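Local structure of processed glycerol phosphate lipoteichoic acid synthase 2 (Bacillus subtilis, 2W8D) at residues Glu40-Asp48 with Gln286-Ile294. The protein is a lipoteichoic acid synthase-type protein with a sulfatase-like domain of the alkaline phosphatase clan that carries a magnesium ion. Residues are numbered along the deposited sequence; the frame is centred on the assembly and turned at random.
Sequences ESLQSFIID and QLQRVPLFI. With MG (magnesium ion), chain C.
Leu287 CD2 approaches the Phe45 ring obliquely, 3.8 Å from CD2 of that ring, while Ile46 CG1 lies over one face, offset toward the rim, and a water sits in plane at the edge. Phe45 CG stands between the backbone N and the carbonyl carbon (chi1 80°), which brings CD2 against Leu287 CD2. At the other end, Ile47 CD1 meets the Phe293 ring at its edge, 4.3 Å from CZ. Between them the backbones share the hydrogen bond Ser44 N to Arg289 O, 2.9 Å and nearly straight at 177°, with the donor above the carbonyl plane. The edge water accepts from Phe45 N (N to water O 2.8 Å) and donates to Arg289 O. The contact joins the loop after strand 33-39, which carries Glu40, to the type I turn Gln286-Arg289 and the residues leading into strand 292-296 of the sulfatase-type alpha/beta domain. Leu42 CD2 touches Pro291 CG at 4.0 Å, the side chains crossing at about a right angle, and helix 58-65 packs on Leu42 and Ile47. Upstream, Glu40 binds the magnesium ion through OE1 (2.2 Å) and OE2, alongside Asp258 and His259; Ser41 OG donates to the anti lone pair of Glu40 OE2 (2.7 Å).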
# COMPACT_ATOMS: atom_id res chain seq x y z
N GLU A 40 -5.49 7.46 -0.62
CA GLU A 40 -5.02 8.31 0.46
C GLU A 40 -5.87 8.22 1.74
O GLU A 40 -7.11 8.45 1.70
CB GLU A 40 -5.02 9.77 -0.03
CG GLU A 40 -4.40 10.80 0.91
CD GLU A 40 -3.06 10.38 1.51
OE1 GLU A 40 -2.07 10.19 0.75
OE2 GLU A 40 -3.01 10.22 2.76
N SER A 41 -5.20 7.92 2.86
CA SER A 41 -5.78 8.01 4.21
C SER A 41 -7.05 7.18 4.40
O SER A 41 -7.83 7.45 5.30
CB SER A 41 -6.09 9.47 4.55
OG SER A 41 -4.93 10.26 4.68
N LEU A 42 -7.25 6.18 3.54
CA LEU A 42 -8.47 5.36 3.56
C LEU A 42 -8.34 4.11 4.45
O LEU A 42 -7.49 3.24 4.22
CB LEU A 42 -8.84 4.96 2.13
CG LEU A 42 -10.26 4.37 2.07
CD1 LEU A 42 -11.32 5.45 2.37
CD2 LEU A 42 -10.52 3.68 0.73
N GLN A 43 -9.18 4.02 5.47
CA GLN A 43 -9.13 2.89 6.45
C GLN A 43 -10.25 1.90 6.14
O GLN A 43 -11.29 2.29 5.61
CB GLN A 43 -9.26 3.41 7.90
CG GLN A 43 -8.07 4.30 8.33
CD GLN A 43 -8.28 5.04 9.65
OE1 GLN A 43 -8.44 4.43 10.72
NE2 GLN A 43 -8.23 6.37 9.58
N SER A 44 -10.05 0.65 6.51
CA SER A 44 -10.99 -0.42 6.23
C SER A 44 -12.35 -0.23 6.90
O SER A 44 -13.32 -0.75 6.40
CB SER A 44 -10.40 -1.78 6.64
OG SER A 44 -9.32 -2.18 5.78
N PHE A 45 -12.44 0.48 8.03
CA PHE A 45 -13.76 0.67 8.65
C PHE A 45 -14.78 1.35 7.74
O PHE A 45 -15.98 1.15 7.91
CB PHE A 45 -13.69 1.38 10.02
CG PHE A 45 -13.55 2.87 9.92
CD1 PHE A 45 -14.66 3.68 9.86
CD2 PHE A 45 -12.30 3.47 9.91
CE1 PHE A 45 -14.51 5.08 9.76
CE2 PHE A 45 -12.15 4.83 9.85
CZ PHE A 45 -13.26 5.64 9.74
N ILE A 46 -14.30 2.15 6.80
CA ILE A 46 -15.11 2.81 5.79
C ILE A 46 -15.85 1.86 4.84
O ILE A 46 -16.93 2.19 4.35
CB ILE A 46 -14.25 3.78 4.95
CG1 ILE A 46 -14.11 5.08 5.73
CG2 ILE A 46 -14.94 4.17 3.73
CD1 ILE A 46 -15.49 5.64 6.23
N ILE A 47 -15.26 0.69 4.60
CA ILE A 47 -15.86 -0.31 3.72
C ILE A 47 -17.15 -0.82 4.36
O ILE A 47 -17.16 -1.26 5.52
CB ILE A 47 -14.87 -1.46 3.43
CG1 ILE A 47 -13.62 -0.95 2.70
CG2 ILE A 47 -15.51 -2.53 2.57
CD1 ILE A 47 -13.89 -0.08 1.45
N ASP A 48 -18.24 -0.65 3.64
CA ASP A 48 -19.59 -1.03 4.06
C ASP A 48 -20.21 -0.11 5.05
O ASP A 48 -21.32 -0.36 5.49
CB ASP A 48 -19.69 -2.49 4.54
CG ASP A 48 -19.57 -3.46 3.37
OD1 ASP A 48 -19.86 -3.05 2.23
OD2 ASP A 48 -19.17 -4.62 3.58
N GLN A 286 -7.01 -2.20 15.96
CA GLN A 286 -7.95 -2.75 14.99
C GLN A 286 -8.25 -1.77 13.87
O GLN A 286 -8.51 -2.21 12.75
CB GLN A 286 -9.28 -3.24 15.65
CG GLN A 286 -9.07 -4.21 16.82
CD GLN A 286 -8.03 -5.28 16.51
OE1 GLN A 286 -8.14 -5.97 15.51
NE2 GLN A 286 -7.01 -5.40 17.35
N LEU A 287 -8.18 -0.47 14.16
CA LEU A 287 -8.49 0.56 13.16
C LEU A 287 -7.33 0.84 12.16
O LEU A 287 -7.45 1.72 11.31
CB LEU A 287 -8.92 1.88 13.84
CG LEU A 287 -10.35 1.78 14.39
CD1 LEU A 287 -10.59 2.80 15.52
CD2 LEU A 287 -11.39 1.88 13.25
N GLN A 288 -6.22 0.12 12.32
CA GLN A 288 -5.09 0.25 11.40
C GLN A 288 -5.27 -0.68 10.20
O GLN A 288 -4.41 -0.71 9.34
CB GLN A 288 -3.76 -0.01 12.12
CG GLN A 288 -3.50 0.91 13.36
CD GLN A 288 -3.76 2.39 13.10
OE1 GLN A 288 -3.09 3.00 12.27
NE2 GLN A 288 -4.75 2.96 13.80
N ARG A 289 -6.38 -1.44 10.14
CA ARG A 289 -6.73 -2.12 8.90
C ARG A 289 -6.92 -1.05 7.80
O ARG A 289 -7.65 -0.06 7.99
CB ARG A 289 -8.00 -2.96 9.08
CG ARG A 289 -7.78 -4.34 9.72
CD ARG A 289 -9.11 -5.01 10.05
NE ARG A 289 -8.90 -6.29 10.75
CZ ARG A 289 -8.69 -6.42 12.07
NH1 ARG A 289 -8.65 -5.35 12.86
NH2 ARG A 289 -8.51 -7.61 12.60
N VAL A 290 -6.23 -1.25 6.68
CA VAL A 290 -6.50 -0.53 5.43
C VAL A 290 -6.92 -1.52 4.31
O VAL A 290 -6.45 -2.66 4.27
CB VAL A 290 -5.31 0.35 4.95
CG1 VAL A 290 -4.92 1.38 6.06
CG2 VAL A 290 -4.12 -0.50 4.61
N PRO A 291 -7.81 -1.08 3.42
CA PRO A 291 -8.28 -2.02 2.40
C PRO A 291 -7.19 -2.31 1.38
O PRO A 291 -6.31 -1.47 1.16
CB PRO A 291 -9.47 -1.32 1.75
CG PRO A 291 -9.31 0.15 2.06
CD PRO A 291 -8.38 0.27 3.28
N LEU A 292 -7.21 -3.53 0.84
CA LEU A 292 -6.34 -3.95 -0.23
C LEU A 292 -7.24 -4.67 -1.21
O LEU A 292 -7.96 -5.57 -0.81
CB LEU A 292 -5.25 -4.89 0.26
CG LEU A 292 -4.47 -5.53 -0.90
CD1 LEU A 292 -3.64 -4.52 -1.77
CD2 LEU A 292 -3.54 -6.64 -0.40
N PHE A 293 -7.21 -4.24 -2.46
CA PHE A 293 -8.00 -4.87 -3.54
C PHE A 293 -7.01 -5.30 -4.62
O PHE A 293 -6.09 -4.55 -4.92
CB PHE A 293 -8.98 -3.87 -4.17
CG PHE A 293 -10.05 -3.39 -3.25
CD1 PHE A 293 -11.25 -4.05 -3.17
CD2 PHE A 293 -9.86 -2.25 -2.46
CE1 PHE A 293 -12.27 -3.61 -2.30
CE2 PHE A 293 -10.86 -1.80 -1.62
CZ PHE A 293 -12.08 -2.49 -1.55
N ILE A 294 -7.18 -6.50 -5.17
CA ILE A 294 -6.41 -6.93 -6.32
C ILE A 294 -7.39 -7.52 -7.35
O ILE A 294 -8.02 -8.55 -7.08
CB ILE A 294 -5.36 -8.03 -5.99
CG1 ILE A 294 -4.31 -7.54 -5.01
CG2 ILE A 294 -4.67 -8.49 -7.24
CD1 ILE A 294 -3.43 -8.66 -4.53
MG MG C . -1.05 9.54 2.63
O HOH W 1 -7.98 -4.44 5.52
O HOH W 2 -10.20 0.55 9.70